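Local atomic coordinates of phage-related conserved hypothetical protein, BB2244 (Bordetella bronchiseptica, PDB entry 2BDV), a protein that is of unknown function but belongs to the SRAP (SOS response-associated peptidase) family, some members of which form covalent crosslinks with abasic sites in single-stranded DNA. Residues E16-N21 against E172-W177; M45-D50 against V178-P183. All coordinates share one frame; numbering follows the deposited sequence.

Interaction 1. Residues E16-N21 against E172-W177; sequences EILWPN and ELAREW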
loop_
_atom_site.group_PDB
_atom_site.type_symbol
_atom_site.label_atom_id
_atom_site.label_comp_id
_atom_site.label_asym_id
_atom_site.label_seq_id
_atom_site.Cartn_x
_atom_site.Cartn_y
_atom_site.Cartn_z
ATOM N N GLU A 16 5.848 -0.598 16.618
ATOM C CA GLU A 16 5.156 -0.879 17.872
ATOM C C GLU A 16 3.789 -1.522 17.622
ATOM O O GLU A 16 3.368 -2.403 18.368
ATOM C CB GLU A 16 5.008 0.421 18.679
ATOM C CG GLU A 16 4.182 0.325 19.967
ATOM C CD GLU A 16 4.791 -0.577 21.040
ATOM O OE1 GLU A 16 4.167 -0.714 22.114
ATOM O OE2 GLU A 16 5.884 -1.146 20.819
ATOM N N ILE A 17 3.107 -1.097 16.565
ATOM C CA ILE A 17 1.801 -1.654 16.246
ATOM C C ILE A 17 1.902 -3.047 15.630
ATOM O O ILE A 17 1.132 -3.944 15.981
ATOM C CB ILE A 17 1.025 -0.735 15.288
ATOM C CG1 ILE A 17 0.710 0.581 15.996
ATOM C CG2 ILE A 17 -0.244 -1.427 14.809
ATOM C CD1 ILE A 17 -0.103 1.542 15.182
ATOM N N LEU A 18 2.849 -3.237 14.714
ATOM C CA LEU A 18 3.009 -4.541 14.068
ATOM C C LEU A 18 3.739 -5.546 14.957
ATOM O O LEU A 18 3.302 -6.690 15.122
ATOM C CB LEU A 18 3.757 -4.393 12.737
ATOM C CG LEU A 18 4.075 -5.687 11.974
ATOM C CD1 LEU A 18 2.778 -6.374 11.555
ATOM C CD2 LEU A 18 4.921 -5.357 10.753
ATOM N N TRP A 19 4.854 -5.117 15.530
ATOM C CA TRP A 19 5.640 -5.983 16.397
ATOM C C TRP A 19 5.723 -5.367 17.788
ATOM O O TRP A 19 6.769 -4.854 18.189
ATOM C CB TRP A 19 7.046 -6.169 15.810
ATOM C CG TRP A 19 7.059 -6.858 14.483
ATOM C CD1 TRP A 19 6.510 -8.075 14.185
ATOM C CD2 TRP A 19 7.691 -6.399 13.279
ATOM N NE1 TRP A 19 6.766 -8.402 12.874
ATOM C CE2 TRP A 19 7.488 -7.390 12.296
ATOM C CE3 TRP A 19 8.414 -5.246 12.937
ATOM C CZ2 TRP A 19 7.977 -7.265 10.993
ATOM C CZ3 TRP A 19 8.904 -5.123 11.634
ATOM C CH2 TRP A 19 8.682 -6.125 10.682
ATOM N N PRO A 20 4.615 -5.419 18.548
ATOM C CA PRO A 20 4.576 -4.855 19.901
ATOM C C PRO A 20 5.740 -5.333 20.752
ATOM O O PRO A 20 6.056 -6.521 20.771
ATOM C CB PRO A 20 3.229 -5.331 20.437
ATOM C CG PRO A 20 2.388 -5.406 19.197
ATOM C CD PRO A 20 3.334 -6.066 18.218
ATOM N N ASN A 21 6.373 -4.402 21.458
ATOM C CA ASN A 21 7.515 -4.739 22.298
ATOM C C ASN A 21 8.556 -5.511 21.493
ATOM O O ASN A 21 8.614 -6.743 21.541
ATOM C CB ASN A 21 7.067 -5.571 23.500
ATOM C CG ASN A 21 8.237 -6.167 24.263
ATOM O OD1 ASN A 21 9.258 -5.508 24.475
ATOM N ND2 ASN A 21 8.088 -7.421 24.693
ATOM N N GLU A 172 -2.700 -8.452 14.129
ATOM C CA GLU A 172 -2.570 -9.903 14.241
ATOM C C GLU A 172 -2.406 -10.557 12.863
ATOM O O GLU A 172 -1.520 -11.383 12.661
ATOM C CB GLU A 172 -3.804 -10.520 14.929
ATOM C CG GLU A 172 -4.101 -10.081 16.380
ATOM C CD GLU A 172 -5.110 -8.938 16.479
ATOM O OE1 GLU A 172 -5.844 -8.871 17.491
ATOM O OE2 GLU A 172 -5.166 -8.099 15.551
ATOM N N LEU A 173 -3.280 -10.190 11.931
ATOM C CA LEU A 173 -3.252 -10.748 10.587
ATOM C C LEU A 173 -2.064 -10.214 9.796
ATOM O O LEU A 173 -1.517 -10.894 8.929
ATOM C CB LEU A 173 -4.565 -10.428 9.862
ATOM C CG LEU A 173 -5.824 -11.069 10.449
ATOM C CD1 LEU A 173 -7.062 -10.662 9.656
ATOM C CD2 LEU A 173 -5.665 -12.585 10.421
ATOM N N ALA A 174 -1.668 -8.992 10.118
ATOM C CA ALA A 174 -0.548 -8.343 9.462
ATOM C C ALA A 174 0.735 -9.119 9.754
ATOM O O ALA A 174 1.580 -9.285 8.872
ATOM C CB ALA A 174 -0.423 -6.907 9.955
ATOM N N ARG A 175 0.885 -9.579 10.993
ATOM C CA ARG A 175 2.062 -10.351 11.376
ATOM C C ARG A 175 2.074 -11.660 10.617
ATOM O O ARG A 175 3.112 -12.092 10.134
ATOM C CB ARG A 175 2.061 -10.660 12.877
ATOM C CG ARG A 175 2.218 -9.445 13.749
ATOM C CD ARG A 175 1.917 -9.737 15.208
ATOM N NE ARG A 175 1.572 -8.479 15.861
ATOM C CZ ARG A 175 0.493 -8.289 16.606
ATOM N NH1 ARG A 175 -0.359 -9.287 16.815
ATOM N NH2 ARG A 175 0.252 -7.086 17.109
ATOM N N GLU A 176 0.917 -12.301 10.515
ATOM C CA GLU A 176 0.857 -13.566 9.799
ATOM C C GLU A 176 1.223 -13.345 8.335
ATOM O O GLU A 176 1.935 -14.148 7.751
ATOM C CB GLU A 176 -0.535 -14.162 9.895
ATOM C CG GLU A 176 -0.545 -15.651 10.138
ATOM C CD GLU A 176 -1.956 -16.173 10.228
ATOM O OE1 GLU A 176 -2.824 -15.402 10.689
ATOM O OE2 GLU A 176 -2.202 -17.339 9.850
ATOM N N TRP A 177 0.744 -12.246 7.755
ATOM C CA TRP A 177 1.036 -11.936 6.363
ATOM C C TRP A 177 2.540 -11.835 6.077
ATOM O O TRP A 177 3.020 -12.418 5.112
ATOM C CB TRP A 177 0.319 -10.637 5.962
ATOM C CG TRP A 177 0.649 -10.105 4.579
ATOM C CD1 TRP A 177 1.488 -9.064 4.279
ATOM C CD2 TRP A 177 0.104 -10.550 3.330
ATOM N NE1 TRP A 177 1.492 -8.829 2.923
ATOM C CE2 TRP A 177 0.657 -9.729 2.316
ATOM C CE3 TRP A 177 -0.796 -11.564 2.966
ATOM C CZ2 TRP A 177 0.333 -9.889 0.961
ATOM C CZ3 TRP A 177 -1.116 -11.721 1.621
ATOM C CH2 TRP A 177 -0.549 -10.887 0.634
#
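Arg175 reaches from helix 171-178 to the C-terminal end of helix 11-18 and grips the carbonyl oxygen of Leu18, a hydrogen bond from an arginine side chain to a helix end that lies some 150 residues earlier in the SRAP fold. Leu18 ends that helix, and Trp19 is the first residue to leave helical geometry. Carbonyls of a last helical turn commonly lack the next helical N-H, and a cation there should also suit the partial negative charge of a helix C-terminus.

The polar part is carried by one edge of the guanidinium. NE donates to Leu18 O over 2.6 Å with an N-H...O angle of 163°, and the oxygen lies almost in the guanidinium plane. On the same edge, NH2 of Arg175 makes a weak bond, 3.5 Å long, to Ile17 O. The side chain gets there by an extended run from CG to NE, with CG anti to the carbonyl carbon (chi1 -67°). Glu172 N, one turn earlier in the same helix, lies over one face of the guanidinium, offset toward its rim.

The apolar part lies deeper. Leu18 turns CG anti to its backbone N (chi1 177°), which brings CD1 to the other helix, 3.6 Å from Ala174 CB. The same CD1 is 3.8 Å from Arg175 CG, so the root of the arginine chain shares the leucine's packing. Both Leu18 and Ala174 also rest on Leu128 of strand 126-133 and Leu96 of strand 94-99, which sets the end of helix 11-18 beside the middle of helix 171-178, both on the mixed sheet.

Toward the outside, Pro20 meets the arginine tip from the opposite direction and obliquely to the guanidinium plane: its ring carbon CG stands 3.4 Å from Arg175 NH2.

Interaction 2. Residues M45-D50 against V178-P183; sequences MHRLVD and VDPATP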
loop_
_atom_site.group_PDB
_atom_site.type_symbol
_atom_site.label_atom_id
_atom_site.label_comp_id
_atom_site.label_asym_id
_atom_site.label_seq_id
_atom_site.Cartn_x
_atom_site.Cartn_y
_atom_site.Cartn_z
HETATM N N MSE A 45 7.546 -2.487 6.074
HETATM C CA MSE A 45 7.953 -3.444 7.088
HETATM C C MSE A 45 7.817 -4.828 6.471
HETATM O O MSE A 45 6.842 -5.103 5.767
HETATM C CB MSE A 45 7.087 -3.297 8.337
HETATM C CG MSE A 45 7.279 -1.938 8.992
HETATM SE SE MSE A 45 6.479 -1.764 10.735
HETATM C CE MSE A 45 4.674 -1.481 10.176
ATOM N N HIS A 46 8.807 -5.684 6.723
ATOM C CA HIS A 46 8.821 -7.031 6.150
ATOM C C HIS A 46 9.879 -7.963 6.743
ATOM O O HIS A 46 10.692 -7.564 7.572
ATOM C CB HIS A 46 9.067 -6.932 4.645
ATOM C CG HIS A 46 10.413 -6.375 4.297
ATOM N ND1 HIS A 46 11.588 -7.056 4.536
ATOM C CD2 HIS A 46 10.771 -5.186 3.752
ATOM C CE1 HIS A 46 12.613 -6.311 4.153
ATOM N NE2 HIS A 46 12.144 -5.174 3.675
ATOM N N ARG A 47 9.858 -9.207 6.277
ATOM C CA ARG A 47 10.805 -10.227 6.701
ATOM C C ARG A 47 11.269 -10.959 5.440
ATOM O O ARG A 47 11.314 -12.189 5.393
ATOM C CB ARG A 47 10.123 -11.194 7.673
ATOM C CG ARG A 47 9.491 -10.474 8.850
ATOM C CD ARG A 47 8.762 -11.422 9.770
ATOM N NE ARG A 47 9.651 -12.402 10.389
ATOM C CZ ARG A 47 9.219 -13.400 11.154
ATOM N NH1 ARG A 47 10.075 -14.260 11.683
ATOM N NH2 ARG A 47 7.916 -13.539 11.374
ATOM N N LEU A 48 11.621 -10.182 4.419
ATOM C CA LEU A 48 12.045 -10.734 3.135
ATOM C C LEU A 48 13.442 -11.346 3.111
ATOM O O LEU A 48 13.721 -12.232 2.302
ATOM C CB LEU A 48 11.955 -9.652 2.059
ATOM C CG LEU A 48 10.564 -9.045 1.885
ATOM C CD1 LEU A 48 10.602 -7.934 0.835
ATOM C CD2 LEU A 48 9.587 -10.133 1.498
ATOM N N VAL A 49 14.319 -10.868 3.984
ATOM C CA VAL A 49 15.675 -11.386 4.028
ATOM C C VAL A 49 15.959 -12.149 5.320
ATOM O O VAL A 49 15.974 -11.567 6.409
ATOM C CB VAL A 49 16.702 -10.248 3.879
ATOM C CG1 VAL A 49 18.116 -10.832 3.766
ATOM C CG2 VAL A 49 16.366 -9.398 2.647
ATOM N N ASP A 50 16.185 -13.454 5.178
ATOM C CA ASP A 50 16.481 -14.340 6.304
ATOM C C ASP A 50 15.453 -14.274 7.433
ATOM O O ASP A 50 15.814 -14.319 8.605
ATOM C CB ASP A 50 17.873 -14.024 6.857
ATOM C CG ASP A 50 18.987 -14.552 5.972
ATOM O OD1 ASP A 50 20.099 -13.989 6.050
ATOM O OD2 ASP A 50 18.767 -15.537 5.215
ATOM N N VAL A 178 3.288 -11.125 6.921
ATOM C CA VAL A 178 4.729 -10.960 6.701
ATOM C C VAL A 178 5.590 -12.176 7.111
ATOM O O VAL A 178 6.764 -12.259 6.747
ATOM C CB VAL A 178 5.262 -9.684 7.428
ATOM C CG1 VAL A 178 5.083 -9.824 8.944
ATOM C CG2 VAL A 178 6.740 -9.471 7.110
ATOM N N ASP A 179 4.994 -13.110 7.854
ATOM C CA ASP A 179 5.662 -14.329 8.338
ATOM C C ASP A 179 5.952 -15.288 7.178
ATOM O O ASP A 179 5.041 -15.917 6.631
ATOM C CB ASP A 179 4.769 -15.019 9.387
ATOM C CG ASP A 179 5.495 -16.114 10.184
ATOM O OD1 ASP A 179 5.036 -16.419 11.309
ATOM O OD2 ASP A 179 6.495 -16.676 9.691
ATOM N N PRO A 180 7.233 -15.423 6.801
ATOM C CA PRO A 180 7.639 -16.303 5.704
ATOM C C PRO A 180 7.151 -17.749 5.858
ATOM O O PRO A 180 7.067 -18.491 4.880
ATOM C CB PRO A 180 9.162 -16.181 5.714
ATOM C CG PRO A 180 9.474 -15.915 7.142
ATOM C CD PRO A 180 8.403 -14.934 7.550
ATOM N N ALA A 181 6.812 -18.134 7.085
ATOM C CA ALA A 181 6.343 -19.486 7.360
ATOM C C ALA A 181 4.894 -19.725 6.932
ATOM O O ALA A 181 4.497 -20.866 6.685
ATOM C CB ALA A 181 6.500 -19.797 8.843
ATOM N N THR A 182 4.095 -18.665 6.850
ATOM C CA THR A 182 2.695 -18.830 6.455
ATOM C C THR A 182 2.583 -19.166 4.975
ATOM O O THR A 182 3.103 -18.450 4.126
ATOM C CB THR A 182 1.861 -17.562 6.737
ATOM O OG1 THR A 182 2.225 -16.534 5.813
ATOM C CG2 THR A 182 2.104 -17.073 8.155
ATOM N N PRO A 183 1.899 -20.268 4.647
ATOM C CA PRO A 183 1.728 -20.690 3.253
ATOM C C PRO A 183 0.907 -19.701 2.433
ATOM O O PRO A 183 0.129 -18.922 2.983
ATOM C CB PRO A 183 1.044 -22.048 3.389
ATOM C CG PRO A 183 0.208 -21.864 4.615
ATOM C CD PRO A 183 1.166 -21.164 5.559
#
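Val178 presses its CG2 methyl against the backbone of His46 and Arg47, on the segment that contains the end of the chain's run through strand 43-46 and the loop beyond, and this is the tight part of the contact. CG2 stands anti to the valine backbone N and comes within 3.2 Å of Arg47 N and 3.3 Å of His46 CA; its side-chain contact is with Arg47 CG, at 3.4 Å. The arginine chain crosses the valine at about a right angle, and its CB also lies 3.6 Å from Val178 O.

Farther out the packing gives way to looser contact, part packing and part charge. A bend at chi3 (63°) turns the Arg47 guanidinium across Pro180, whose CD sits over one face, 4.0 Å from Arg47 CZ and offset toward the rim. Beside it, Asp179 points the same way as the arginine, but NH2 of Arg47 is 3.8 Å from Asp179 OD2. The oxygen stands well off the guanidinium plane with no N-H aimed at it, leaving a long salt bridge that rests on the attraction of the charges. The arginine's stronger polar partner is Gln51 O, which accepts from NE.

Asp179 OD2 also takes the backbone N-H of Ala181 at 3.0 Å, which ties the carboxylate to its own turn. Asp179 thus opens an Asx turn, which overlaps the type I beta turn from Asp179 to Thr182 in the link between helices 171-178 and 184-191.

In the fold
Interactions 1 and 2 use consecutive parts of the chain, helix 171-178 and the turn that follows it, and their centres lie 12 Å apart on the same side of the chain's centre. Each is partly buried, with an aliphatic inner part and an arginine toward the outside. In interaction 1 the arginine comes from the helix and makes a direct hydrogen bond to a helix-end carbonyl; in interaction 2 it comes from the strand side and faces the turn through packing and a long charge pair. The two join where Leu18 CD2 packs on Met45 CB and where Thr182 OG1 probably hydrogen-bonds to Glu176 O.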